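Local coordinates for protein ferredoxin (Rhodopseudomonas palustris, PDB 4LTU) that probably carries electrons between redox partner proteins by means of a single bound [2Fe-2S] cluster, as a ferredoxin of the adrenodoxin/putidaredoxin family, at residues H31-I36 / L100-R105; D70-T75 / S83-Q88. All coordinates share one frame; numbering follows the deposited sequence.

Contact 1 of 2, residues H31-I36 / L100-R105; sequences HGIDSI and LRIPER. Unlike the reference sequence in segment 100-105: Ile-102 (reference Leu).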
ATOM      1  N   HIS A  31      -3.974  -6.874  10.837  1.00 19.46           N
ATOM      2  CA  HIS A  31      -4.442  -5.978  11.868  1.00 19.19           C
ATOM      3  C   HIS A  31      -5.707  -5.300  11.380  1.00 19.77           C
ATOM      4  O   HIS A  31      -5.792  -4.088  11.439  1.00 20.06           O
ATOM      5  CB  HIS A  31      -3.384  -4.899  12.205  1.00 19.00           C
ATOM      6  CG  HIS A  31      -2.041  -5.434  12.568  1.00 16.81           C
ATOM      7  ND1 HIS A  31      -1.116  -5.821  11.619  1.00 15.80           N
ATOM      8  CD2 HIS A  31      -1.454  -5.639  13.774  1.00 14.57           C
ATOM      9  CE1 HIS A  31      -0.011  -6.231  12.226  1.00 14.34           C
ATOM     10  NE2 HIS A  31      -0.192  -6.135  13.532  1.00 13.43           N
ATOM     11  N   GLY A  32      -6.656  -6.073  10.849  1.00 20.53           N
ATOM     12  CA  GLY A  32      -8.027  -5.614  10.618  1.00 21.78           C
ATOM     13  C   GLY A  32      -8.473  -4.730   9.459  1.00 22.43           C
ATOM     14  O   GLY A  32      -9.647  -4.320   9.431  1.00 22.09           O
ATOM     15  N   ILE A  33      -7.578  -4.440   8.515  1.00 23.44           N
ATOM     16  CA  ILE A  33      -7.892  -3.580   7.346  1.00 24.26           C
ATOM     17  C   ILE A  33      -8.384  -4.371   6.119  1.00 25.43           C
ATOM     18  O   ILE A  33      -7.625  -4.652   5.173  1.00 26.11           O
ATOM     19  CB  ILE A  33      -6.726  -2.574   7.035  1.00 24.33           C
ATOM     20  CG1 ILE A  33      -6.811  -1.385   8.005  1.00 23.96           C
ATOM     21  CG2 ILE A  33      -6.794  -2.021   5.615  1.00 25.48           C
ATOM     22  CD1 ILE A  33      -5.506  -0.742   8.346  1.00 23.11           C
ATOM     23  N   ASP A  34      -9.684  -4.676   6.144  1.00 25.51           N
ATOM     24  CA  ASP A  34     -10.379  -5.510   5.156  1.00 25.97           C
ATOM     25  C   ASP A  34     -10.438  -4.984   3.720  1.00 25.65           C
ATOM     26  O   ASP A  34     -10.451  -5.771   2.761  1.00 25.92           O
ATOM     27  CB  ASP A  34     -11.813  -5.820   5.655  1.00 26.64           C
ATOM     28  CG  ASP A  34     -11.839  -6.886   6.762  1.00 28.72           C
ATOM     29  OD1 ASP A  34     -10.933  -7.745   6.795  1.00 29.81           O
ATOM     30  OD2 ASP A  34     -12.775  -6.871   7.597  1.00 34.51           O
ATOM     31  N   SER A  35     -10.470  -3.664   3.560  1.00 24.75           N
ATOM     32  CA  SER A  35     -10.626  -3.063   2.231  1.00 23.44           C
ATOM     33  C   SER A  35      -9.590  -3.485   1.173  1.00 23.13           C
ATOM     34  O   SER A  35      -9.874  -3.423  -0.043  1.00 22.77           O
ATOM     35  CB  SER A  35     -10.619  -1.547   2.353  1.00 24.05           C
ATOM     36  OG  SER A  35      -9.490  -1.130   3.091  1.00 21.90           O
ATOM     37  N   ILE A  36      -8.388  -3.849   1.626  1.00 21.55           N
ATOM     38  CA  ILE A  36      -7.302  -4.263   0.742  1.00 20.31           C
ATOM     39  C   ILE A  36      -7.560  -5.692   0.303  1.00 20.21           C
ATOM     40  O   ILE A  36      -7.344  -6.635   1.063  1.00 20.49           O
ATOM     41  CB  ILE A  36      -5.932  -4.156   1.438  1.00 20.70           C
ATOM     42  CG1 ILE A  36      -5.488  -2.685   1.487  1.00 19.45           C
ATOM     43  CG2 ILE A  36      -4.879  -5.109   0.759  1.00 19.80           C
ATOM     44  CD1 ILE A  36      -4.154  -2.437   2.232  1.00 20.42           C
ATOM     45  N   LEU A 100      -0.262   5.730   4.378  1.00 16.69           N
ATOM     46  CA  LEU A 100      -0.851   5.251   3.133  1.00 17.99           C
ATOM     47  C   LEU A 100      -2.347   5.508   3.121  1.00 18.61           C
ATOM     48  O   LEU A 100      -3.019   5.307   4.118  1.00 18.79           O
ATOM     49  CB  LEU A 100      -0.570   3.762   2.911  1.00 17.00           C
ATOM     50  CG  LEU A 100       0.842   3.201   3.054  1.00 16.14           C
ATOM     51  CD1 LEU A 100       0.730   1.653   3.057  1.00 15.20           C
ATOM     52  CD2 LEU A 100       1.765   3.725   1.955  1.00 11.77           C
ATOM     53  N   ARG A 101      -2.846   5.986   1.994  1.00 19.90           N
ATOM     54  CA  ARG A 101      -4.271   6.168   1.824  1.00 21.38           C
ATOM     55  C   ARG A 101      -4.746   5.127   0.837  1.00 22.02           C
ATOM     56  O   ARG A 101      -4.054   4.808  -0.144  1.00 22.08           O
ATOM     57  CB  ARG A 101      -4.588   7.599   1.380  1.00 21.94           C
ATOM     58  CG  ARG A 101      -4.010   8.633   2.401  1.00 26.45           C
ATOM     59  CD  ARG A 101      -4.549  10.048   2.237  1.00 32.24           C
ATOM     60  NE  ARG A 101      -3.611  10.867   1.488  1.00 36.92           N
ATOM     61  CZ  ARG A 101      -3.036  11.966   1.956  1.00 38.86           C
ATOM     62  NH1 ARG A 101      -3.335  12.412   3.180  1.00 39.17           N
ATOM     63  NH2 ARG A 101      -2.185  12.631   1.182  1.00 38.81           N
ATOM     64  N   ILE A 102      -5.933   4.605   1.114  1.00 22.67           N
ATOM     65  CA  ILE A 102      -6.514   3.512   0.384  1.00 23.37           C
ATOM     66  C   ILE A 102      -7.619   4.029  -0.543  1.00 23.52           C
ATOM     67  O   ILE A 102      -8.373   4.936  -0.174  1.00 23.31           O
ATOM     68  CB  ILE A 102      -7.008   2.374   1.322  1.00 23.70           C
ATOM     69  CG1 ILE A 102      -7.617   2.905   2.600  1.00 24.48           C
ATOM     70  CG2 ILE A 102      -5.840   1.433   1.733  1.00 24.19           C
ATOM     71  CD1 ILE A 102      -7.819   1.795   3.674  1.00 25.09           C
ATOM     72  N   PRO A 103      -7.689   3.466  -1.768  1.00 23.37           N
ATOM     73  CA  PRO A 103      -8.573   3.949  -2.787  1.00 23.79           C
ATOM     74  C   PRO A 103     -10.015   3.570  -2.527  1.00 24.29           C
ATOM     75  O   PRO A 103     -10.297   2.653  -1.764  1.00 24.11           O
ATOM     76  CB  PRO A 103      -8.061   3.234  -4.036  1.00 24.07           C
ATOM     77  CG  PRO A 103      -7.583   1.971  -3.544  1.00 23.30           C
ATOM     78  CD  PRO A 103      -6.882   2.346  -2.270  1.00 23.36           C
ATOM     79  N   GLU A 104     -10.914   4.302  -3.172  1.00 25.81           N
ATOM     80  CA  GLU A 104     -12.356   4.056  -3.113  1.00 26.91           C
ATOM     81  C   GLU A 104     -12.716   2.578  -3.380  1.00 26.67           C
ATOM     82  O   GLU A 104     -13.654   2.037  -2.794  1.00 26.36           O
ATOM     83  CB  GLU A 104     -13.035   4.983  -4.111  1.00 26.91           C
ATOM     84  CG  GLU A 104     -14.540   5.042  -4.031  1.00 29.61           C
ATOM     85  CD  GLU A 104     -15.136   5.810  -5.206  1.00 33.62           C
ATOM     86  OE1 GLU A 104     -15.746   6.883  -4.954  1.00 33.91           O
ATOM     87  OE2 GLU A 104     -14.977   5.344  -6.373  1.00 32.22           O
ATOM     88  N   ARG A 105     -11.969   1.936  -4.267  1.00 27.26           N
ATOM     89  CA  ARG A 105     -12.116   0.489  -4.479  1.00 28.21           C
ATOM     90  C   ARG A 105     -10.853  -0.186  -5.016  1.00 27.87           C
ATOM     91  O   ARG A 105      -9.988   0.449  -5.579  1.00 27.83           O
ATOM     92  CB  ARG A 105     -13.293   0.184  -5.415  1.00 28.60           C
ATOM     93  CG  ARG A 105     -13.180   0.854  -6.733  1.00 29.71           C
ATOM     94  CD  ARG A 105     -13.966   0.091  -7.744  1.00 34.40           C
ATOM     95  NE  ARG A 105     -15.289   0.647  -7.970  1.00 34.99           N
ATOM     96  CZ  ARG A 105     -15.871   0.661  -9.167  1.00 37.87           C
ATOM     97  NH1 ARG A 105     -15.222   0.165 -10.227  1.00 37.11           N
ATOM     98  NH2 ARG A 105     -17.090   1.182  -9.316  1.00 36.41           N
TER
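Two torsions set the meeting of Ile-102 with the turn at residues 33-36: chi1 (38°) tucks CG1 over the backbone, flanked by N and C, and a nearly extended second torsion (chi2 -167°) carries CD1 on toward the turn. The branching at CB thus gives Ile-102 two arms. The longer one ends with CD1 3.4 Å from Ser-35 OG and, more loosely, 4.4 Å from Ile-33 CG2. The shorter arm, CG2, meets the flank of Ile-36, where CG1 lies 4.1 Å from Ile-102 CG2. A fully extended chi2 (177°) stretches Ile-36 out to CD1, so that the side of its chain, at CG1, is what Ile-102 meets; the two side chains are nearly perpendicular. Ile-33, Ser-35 and Ile-36 all belong to one type I beta turn, and each touches Ile-102.

Ile-102 follows strand 99-101 directly, and its backbone is still hydrogen-bonded to Ile-7; the contact thus joins the turn to the residue that follows the middle strand of the mixed sheet. Around the three isoleucines the core continues: Met-25 and Ala-28 of helix 24-29 touch Ile-36, Val-16 of strand 13-17 touches Ile-33, and Val-51 of strand 50-53 touches Ile-102. The side chain of Ile-36 comes within about 6 Å of the iron-sulfur cluster and about 4 Å of the side chain of Cys-49, one of its ligands.

No hydrogen bond or charge pair joins the two segments. Their cohesion is therefore essentially apolar, with methyl and methylene groups doing the work and the Ser-35 hydroxyl oxygen meeting a methyl at van der Waals range, which implies a largely hydrophobic core that reaches, through Ile-36, the surroundings of the cluster.

Contact 2 of 2, residues D70-T75 / S83-Q88; sequences DLLDGT and SRLSCQ. With FES (Fe2/s2 (inorganic) cluster), chain C.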
ATOM      1  N   ASP A  70       3.446  -1.616 -14.825  1.00 20.20           N
ATOM      2  CA  ASP A  70       2.386  -2.073 -15.728  1.00 20.53           C
ATOM      3  C   ASP A  70       1.173  -2.624 -14.984  1.00 20.07           C
ATOM      4  O   ASP A  70       0.037  -2.418 -15.413  1.00 20.47           O
ATOM      5  CB  ASP A  70       2.884  -3.070 -16.749  1.00 20.82           C
ATOM      6  CG  ASP A  70       1.815  -3.422 -17.764  1.00 23.39           C
ATOM      7  OD1 ASP A  70       1.442  -2.533 -18.584  1.00 25.11           O
ATOM      8  OD2 ASP A  70       1.338  -4.582 -17.719  1.00 25.43           O
ATOM      9  N   LEU A  71       1.400  -3.320 -13.874  1.00 19.34           N
ATOM     10  CA  LEU A  71       0.272  -3.679 -13.005  1.00 18.99           C
ATOM     11  C   LEU A  71      -0.565  -2.453 -12.623  1.00 18.41           C
ATOM     12  O   LEU A  71      -1.790  -2.486 -12.646  1.00 18.28           O
ATOM     13  CB  LEU A  71       0.749  -4.424 -11.750  1.00 17.95           C
ATOM     14  CG  LEU A  71       1.104  -5.893 -12.023  1.00 18.43           C
ATOM     15  CD1 LEU A  71       1.726  -6.519 -10.790  1.00 15.47           C
ATOM     16  CD2 LEU A  71      -0.135  -6.703 -12.553  1.00 16.36           C
ATOM     17  N   LEU A  72       0.101  -1.360 -12.304  1.00 18.51           N
ATOM     18  CA  LEU A  72      -0.618  -0.194 -11.804  1.00 19.48           C
ATOM     19  C   LEU A  72      -1.587   0.470 -12.783  1.00 20.69           C
ATOM     20  O   LEU A  72      -2.538   1.130 -12.340  1.00 21.15           O
ATOM     21  CB  LEU A  72       0.340   0.834 -11.206  1.00 19.43           C
ATOM     22  CG  LEU A  72       0.878   0.415  -9.840  1.00 17.79           C
ATOM     23  CD1 LEU A  72       1.991   1.364  -9.413  1.00 14.41           C
ATOM     24  CD2 LEU A  72      -0.271   0.319  -8.790  1.00 16.34           C
ATOM     25  N   ASP A  73      -1.407   0.301 -14.091  1.00 21.17           N
ATOM     26  CA  ASP A  73      -2.413   0.910 -14.945  1.00 22.50           C
ATOM     27  C   ASP A  73      -3.654   0.070 -15.251  1.00 22.73           C
ATOM     28  O   ASP A  73      -4.503   0.480 -16.044  1.00 21.85           O
ATOM     29  CB  ASP A  73      -1.834   1.664 -16.169  1.00 23.61           C
ATOM     30  CG  ASP A  73      -0.893   0.845 -16.969  1.00 23.74           C
ATOM     31  OD1 ASP A  73      -1.241  -0.316 -17.232  1.00 27.03           O
ATOM     32  OD2 ASP A  73       0.194   1.357 -17.324  1.00 23.01           O
ATOM     33  N   GLY A  74      -3.767  -1.062 -14.542  1.00 22.26           N
ATOM     34  CA  GLY A  74      -4.954  -1.896 -14.551  1.00 22.81           C
ATOM     35  C   GLY A  74      -5.739  -1.843 -13.245  1.00 23.25           C
ATOM     36  O   GLY A  74      -6.583  -2.716 -12.984  1.00 23.20           O
ATOM     37  N   THR A  75      -5.468  -0.826 -12.423  1.00 22.73           N
ATOM     38  CA  THR A  75      -6.143  -0.675 -11.133  1.00 22.61           C
ATOM     39  C   THR A  75      -7.648  -0.419 -11.311  1.00 22.31           C
ATOM     40  O   THR A  75      -8.067  -0.007 -12.383  1.00 22.07           O
ATOM     41  CB  THR A  75      -5.496   0.446 -10.288  1.00 22.68           C
ATOM     42  OG1 THR A  75      -5.314   1.614 -11.098  1.00 22.35           O
ATOM     43  CG2 THR A  75      -4.145  -0.004  -9.744  1.00 21.91           C
ATOM     44  N   SER A  83       0.574   6.424  -6.563  1.00 17.41           N
ATOM     45  CA  SER A  83       0.085   5.042  -6.525  1.00 16.98           C
ATOM     46  C   SER A  83       1.202   3.997  -6.317  1.00 16.33           C
ATOM     47  O   SER A  83       2.285   4.106  -6.879  1.00 16.49           O
ATOM     48  CB  SER A  83      -0.719   4.753  -7.802  1.00 17.37           C
ATOM     49  OG  SER A  83      -2.013   5.347  -7.741  1.00 15.21           O
ATOM     50  N   ARG A  84       0.945   3.016  -5.461  1.00 15.77           N
ATOM     51  CA  ARG A  84       1.852   1.885  -5.247  1.00 14.96           C
ATOM     52  C   ARG A  84       1.020   0.612  -5.012  1.00 14.04           C
ATOM     53  O   ARG A  84      -0.155   0.684  -4.651  1.00 13.51           O
ATOM     54  CB  ARG A  84       2.771   2.097  -4.028  1.00 15.32           C
ATOM     55  CG  ARG A  84       3.954   3.090  -4.147  1.00 16.79           C
ATOM     56  CD  ARG A  84       4.977   2.706  -5.192  1.00 15.40           C
ATOM     57  NE  ARG A  84       5.347   1.319  -4.988  1.00 18.40           N
ATOM     58  CZ  ARG A  84       6.502   0.891  -4.488  1.00 17.99           C
ATOM     59  NH1 ARG A  84       7.481   1.737  -4.164  1.00 17.02           N
ATOM     60  NH2 ARG A  84       6.674  -0.410  -4.331  1.00 18.48           N
ATOM     61  N   LEU A  85       1.647  -0.540  -5.227  1.00 13.67           N
ATOM     62  CA  LEU A  85       1.111  -1.835  -4.812  1.00 13.68           C
ATOM     63  C   LEU A  85       1.683  -2.104  -3.446  1.00 13.89           C
ATOM     64  O   LEU A  85       2.888  -2.257  -3.301  1.00 13.14           O
ATOM     65  CB  LEU A  85       1.545  -2.948  -5.771  1.00 13.87           C
ATOM     66  CG  LEU A  85       0.882  -2.919  -7.148  1.00 12.31           C
ATOM     67  CD1 LEU A  85       1.488  -3.977  -8.006  1.00  9.69           C
ATOM     68  CD2 LEU A  85      -0.620  -3.146  -6.964  1.00  8.41           C
ATOM     69  N   SER A  86       0.796  -2.127  -2.460  1.00 13.92           N
ATOM     70  CA  SER A  86       1.151  -2.244  -1.065  1.00 14.23           C
ATOM     71  C   SER A  86       1.855  -3.537  -0.682  1.00 14.11           C
ATOM     72  O   SER A  86       2.550  -3.567   0.327  1.00 14.05           O
ATOM     73  CB  SER A  86      -0.086  -2.057  -0.187  1.00 14.35           C
ATOM     74  OG  SER A  86      -0.969  -3.142  -0.359  1.00 15.48           O
ATOM     75  N   CYS A  87       1.687  -4.602  -1.456  1.00 14.74           N
ATOM     76  CA  CYS A  87       2.436  -5.840  -1.182  1.00 15.01           C
ATOM     77  C   CYS A  87       3.908  -5.694  -1.640  1.00 15.84           C
ATOM     78  O   CYS A  87       4.775  -6.455  -1.212  1.00 15.29           O
ATOM     79  CB  CYS A  87       1.761  -7.056  -1.837  1.00 15.19           C
ATOM     80  SG  CYS A  87       1.730  -7.042  -3.666  1.00 12.40           S
ATOM     81  N   GLN A  88       4.173  -4.704  -2.496  1.00 15.79           N
ATOM     82  CA  GLN A  88       5.540  -4.405  -2.931  1.00 16.96           C
ATOM     83  C   GLN A  88       6.245  -3.307  -2.081  1.00 17.52           C
ATOM     84  O   GLN A  88       7.348  -2.876  -2.412  1.00 17.89           O
ATOM     85  CB  GLN A  88       5.562  -4.020  -4.423  1.00 17.06           C
ATOM     86  CG  GLN A  88       4.870  -5.004  -5.342  1.00 17.26           C
ATOM     87  CD  GLN A  88       5.438  -6.381  -5.249  1.00 17.86           C
ATOM     88  OE1 GLN A  88       6.576  -6.609  -5.655  1.00 21.36           O
ATOM     89  NE2 GLN A  88       4.666  -7.317  -4.683  1.00 16.77           N
TER
HETATM   90 FE1  FES C 201      -1.674  -8.974  -5.922  1.00 17.72          FE
HETATM   91 FE2  FES C 201      -0.287  -6.923  -4.326  1.00 16.41          FE
HETATM   92  S1  FES C 201      -0.220  -7.463  -6.459  1.00 19.16           S
HETATM   93  S2  FES C 201      -1.802  -8.378  -3.799  1.00 15.65           S
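Leu-85 on strand 83-85 packs against Leu-71 and Leu-72 of helix 66-72, a helix-on-sheet contact of the beta-grasp-like [2Fe-2S] ferredoxin fold. From the backbone outward, Leu-85 CB stands back, 4.8 Å from Leu-72 CD2. The next atom, CG, comes to 3.8 Å from Leu-72 CD2. At the fork the methyls part: CD2 stays with Leu-72, 3.9 Å from its CD2, while CD1 goes to the neighbouring leucine, 3.8 Å from Leu-71 CD1 and about as near to Leu-71 CB. Leu-85 and Leu-72 run alongside one another, pointing opposite ways, whereas Leu-71 lies roughly perpendicular to Leu-85. The other methyl of Leu-72, CD1, reaches back along the strand to rest 3.7 Å from Ser-83 O.

Polar ties lie beside this leucine layer. Glu-68, one turn earlier on the helix, uses OE2 both for a salt bridge to Arg-84 NE and as acceptor for Leu-85 N, so one carboxylate oxygen fastens helix to strand.

Two residues on from Leu-85, Cys-87 enters the cluster site. With chi1 65° its sulfur is turned to the cluster and binds an iron, FE2, at 2.1 Å; Cys-49 shares that iron. The sulfur also receives a hydrogen bond that probably draws some charge from it: Gln-88 NE2 approaches Cys-87 SG to 3.1 Å, with the sulfur lying in the plane of the Gln-88 amide and the N-H...S angle 168°.

In the fold
Along the chain the segments run 31-36, 70-75, 83-88, 100-105, so both halves of contact 2 fall between the halves of contact 1. The centres lie 14 Å apart, yet the two meet where Ile-36 CD1 packs 4.2 Å from Ser-86 OG. Both reach one mixed sheet: contact 2 at edge strand 83-85, contact 1 at the central strand 99-101, with strand 50-53 between them. Contact 1 joins the loop after helix 24-29 to this sheet, and contact 2 joins helix 66-72 to it. Contact 2 supplies a ligand of the redox centre, Cys-87, and contact 1 comes near it through Ile-36.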